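Local coordinates for protein phosphotransferase system, mannose/fructose/N-acetylgalactosamine-specific component IIB (Thermoanaerobacter tengcongensis, PDB 3LFJ) that probably transfers phosphate from a phosphohistidine to sugar during uptake, as the IIB component of a mannose/fructose/N-acetylgalactosamine phosphotransferase system, at residues 21-26 and 95-100. Numbering follows the deposited sequence.
Sequences MWKIVF and SVEEKV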
loop_
_atom_site.group_PDB
_atom_site.type_symbol
_atom_site.label_atom_id
_atom_site.label_comp_id
_atom_site.label_asym_id
_atom_site.label_seq_id
_atom_site.Cartn_x
_atom_site.Cartn_y
_atom_site.Cartn_z
ATOM N N MET A 21 -15.247 2.159 10.445
ATOM C CA MET A 21 -14.530 3.377 10.804
ATOM C C MET A 21 -13.827 4.010 9.608
ATOM O O MET A 21 -13.750 5.240 9.498
ATOM C CB MET A 21 -13.499 3.039 11.879
ATOM C CG MET A 21 -12.914 4.244 12.591
ATOM S SD MET A 21 -14.123 4.984 13.711
ATOM C CE MET A 21 -14.462 3.627 14.806
ATOM N N TRP A 22 -13.291 3.168 8.727
ATOM C CA TRP A 22 -12.550 3.647 7.561
ATOM C C TRP A 22 -13.248 3.287 6.270
ATOM O O TRP A 22 -13.722 2.168 6.118
ATOM C CB TRP A 22 -11.173 2.990 7.476
ATOM C CG TRP A 22 -10.241 3.240 8.594
ATOM C CD1 TRP A 22 -10.300 4.243 9.508
ATOM C CD2 TRP A 22 -9.054 2.489 8.888
ATOM N NE1 TRP A 22 -9.239 4.152 10.375
ATOM C CE2 TRP A 22 -8.459 3.084 10.014
ATOM C CE3 TRP A 22 -8.451 1.359 8.320
ATOM C CZ2 TRP A 22 -7.283 2.591 10.587
ATOM C CZ3 TRP A 22 -7.282 0.878 8.885
ATOM C CH2 TRP A 22 -6.716 1.492 10.001
ATOM N N LYS A 23 -13.268 4.233 5.332
ATOM C CA LYS A 23 -13.542 3.930 3.934
ATOM C C LYS A 23 -12.212 3.939 3.179
ATOM O O LYS A 23 -11.529 4.970 3.118
ATOM C CB LYS A 23 -14.444 5.000 3.335
ATOM C CG LYS A 23 -14.849 4.723 1.896
ATOM C CD LYS A 23 -15.618 5.906 1.330
ATOM C CE LYS A 23 -16.058 5.650 -0.103
ATOM N NZ LYS A 23 -17.075 4.566 -0.167
ATOM N N ILE A 24 -11.864 2.802 2.600
ATOM C CA ILE A 24 -10.552 2.665 1.975
ATOM C C ILE A 24 -10.625 3.200 0.552
ATOM O O ILE A 24 -11.276 2.597 -0.308
ATOM C CB ILE A 24 -10.134 1.209 1.968
ATOM C CG1 ILE A 24 -10.107 0.704 3.409
ATOM C CG2 ILE A 24 -8.751 1.054 1.300
ATOM C CD1 ILE A 24 -10.309 -0.768 3.518
ATOM N N VAL A 25 -9.970 4.333 0.305
ATOM C CA VAL A 25 -10.054 4.946 -1.026
ATOM C C VAL A 25 -8.944 4.489 -1.965
ATOM O O VAL A 25 -9.074 4.613 -3.182
ATOM C CB VAL A 25 -10.082 6.487 -0.965
ATOM C CG1 VAL A 25 -11.268 6.956 -0.138
ATOM C CG2 VAL A 25 -8.768 7.055 -0.403
ATOM N N PHE A 26 -7.860 3.958 -1.400
ATOM C CA PHE A 26 -6.729 3.496 -2.195
ATOM C C PHE A 26 -5.825 2.695 -1.279
ATOM O O PHE A 26 -5.905 2.841 -0.056
ATOM C CB PHE A 26 -5.943 4.687 -2.755
ATOM C CG PHE A 26 -5.188 4.378 -4.018
ATOM C CD1 PHE A 26 -5.866 4.162 -5.215
ATOM C CD2 PHE A 26 -3.804 4.322 -4.016
ATOM C CE1 PHE A 26 -5.183 3.901 -6.384
ATOM C CE2 PHE A 26 -3.110 4.062 -5.195
ATOM C CZ PHE A 26 -3.807 3.845 -6.372
ATOM N N SER A 95 -20.868 6.507 12.781
ATOM C CA SER A 95 -21.822 7.181 11.910
ATOM C C SER A 95 -21.138 7.992 10.803
ATOM O O SER A 95 -21.737 8.265 9.769
ATOM C CB SER A 95 -22.772 8.060 12.727
ATOM O OG SER A 95 -22.040 8.897 13.599
ATOM N N VAL A 96 -19.878 8.323 10.991
ATOM C CA VAL A 96 -19.147 9.140 10.046
ATOM C C VAL A 96 -17.818 8.431 9.717
ATOM O O VAL A 96 -16.948 8.395 10.519
ATOM C CB VAL A 96 -18.828 10.508 10.656
ATOM C CG1 VAL A 96 -18.030 11.299 9.761
ATOM C CG2 VAL A 96 -20.077 11.241 11.020
ATOM N N GLU A 97 -17.721 7.890 8.525
ATOM C CA GLU A 97 -16.531 7.167 8.127
ATOM C C GLU A 97 -15.379 8.137 7.806
ATOM O O GLU A 97 -15.600 9.233 7.393
ATOM C CB GLU A 97 -16.821 6.273 6.933
ATOM C CG GLU A 97 -17.289 6.989 5.734
ATOM C CD GLU A 97 -17.796 6.057 4.636
ATOM O OE1 GLU A 97 -17.978 4.879 4.871
ATOM O OE2 GLU A 97 -17.990 6.542 3.547
ATOM N N GLU A 98 -14.149 7.683 7.993
ATOM C CA GLU A 98 -12.988 8.476 7.619
ATOM C C GLU A 98 -12.413 7.900 6.327
ATOM O O GLU A 98 -12.170 6.691 6.251
ATOM C CB GLU A 98 -11.933 8.445 8.729
ATOM C CG GLU A 98 -10.664 9.205 8.374
ATOM C CD GLU A 98 -9.572 9.089 9.426
ATOM O OE1 GLU A 98 -9.705 8.282 10.370
ATOM O OE2 GLU A 98 -8.569 9.813 9.296
ATOM N N LYS A 99 -12.222 8.742 5.308
ATOM C CA LYS A 99 -11.574 8.289 4.074
ATOM C C LYS A 99 -10.083 8.091 4.317
ATOM O O LYS A 99 -9.405 8.989 4.818
ATOM C CB LYS A 99 -11.817 9.269 2.920
ATOM C CG LYS A 99 -13.262 9.218 2.386
ATOM C CD LYS A 99 -13.486 10.248 1.290
ATOM C CE LYS A 99 -14.973 10.493 1.068
ATOM N NZ LYS A 99 -15.676 9.244 0.686
ATOM N N VAL A 100 -9.592 6.899 3.991
ATOM C CA VAL A 100 -8.171 6.582 4.212
ATOM C C VAL A 100 -7.462 6.015 2.982
ATOM O O VAL A 100 -8.010 5.198 2.229
ATOM C CB VAL A 100 -7.955 5.608 5.414
ATOM C CG1 VAL A 100 -8.559 6.185 6.692
ATOM C CG2 VAL A 100 -8.524 4.238 5.112
HETATM O O HOH W 1 -14.118 7.405 11.542
HETATM O O HOH W 2 -9.019 5.925 12.602
#
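Trp22 to Ile24 run parallel to Glu98 to Val100 as neighbouring strands, their directions 32° apart, joined by four backbone hydrogen bonds: Glu98 N to Met21 O, Lys23 N to Glu98 O, Val100 N to Lys23 O and Val25 N to Val100 O. On the face carrying Trp22, Val100 lays its CG1 methyl over the indole, 4.0 Å from the centroid of the five-membered ring. With chi1 at -57°, Val100 turns CG1 to that ring while CG2 packs against Trp22 CB at 3.8 Å. At the ring's edge, in its plane, Trp22 NE1 donates to a water at 2.9 Å, which passes a weak bond on to Glu98 OE1; Glu98 OE2 is held by Ser50 OG on the next strand. Trp22 reaches on to Ala86 and Trp90, so helix 83-91 packs on its side chain. The opposite face carries Lys23 and Lys99. Lys23 is extended as far as CE, then bends at its last torsion (chi4 67°); its CD meets Glu97 OE2 at 3.3 Å, whereas Lys23 NZ stays 4.3 Å from Glu97 OE2, too far for a salt bridge. Lys99 runs alongside, its NZ 3.4 Å from Lys23 CD; Lys99 CB lies 3.9 Å from Val25 CG1. A second water bridges Met21 O and Val96 O where the strands begin. Strand 98-104 lies between 50-54 and 22-30, central in the mainly parallel, helix-flanked alpha/beta sheet of this sorbose-subfamily IIB domain.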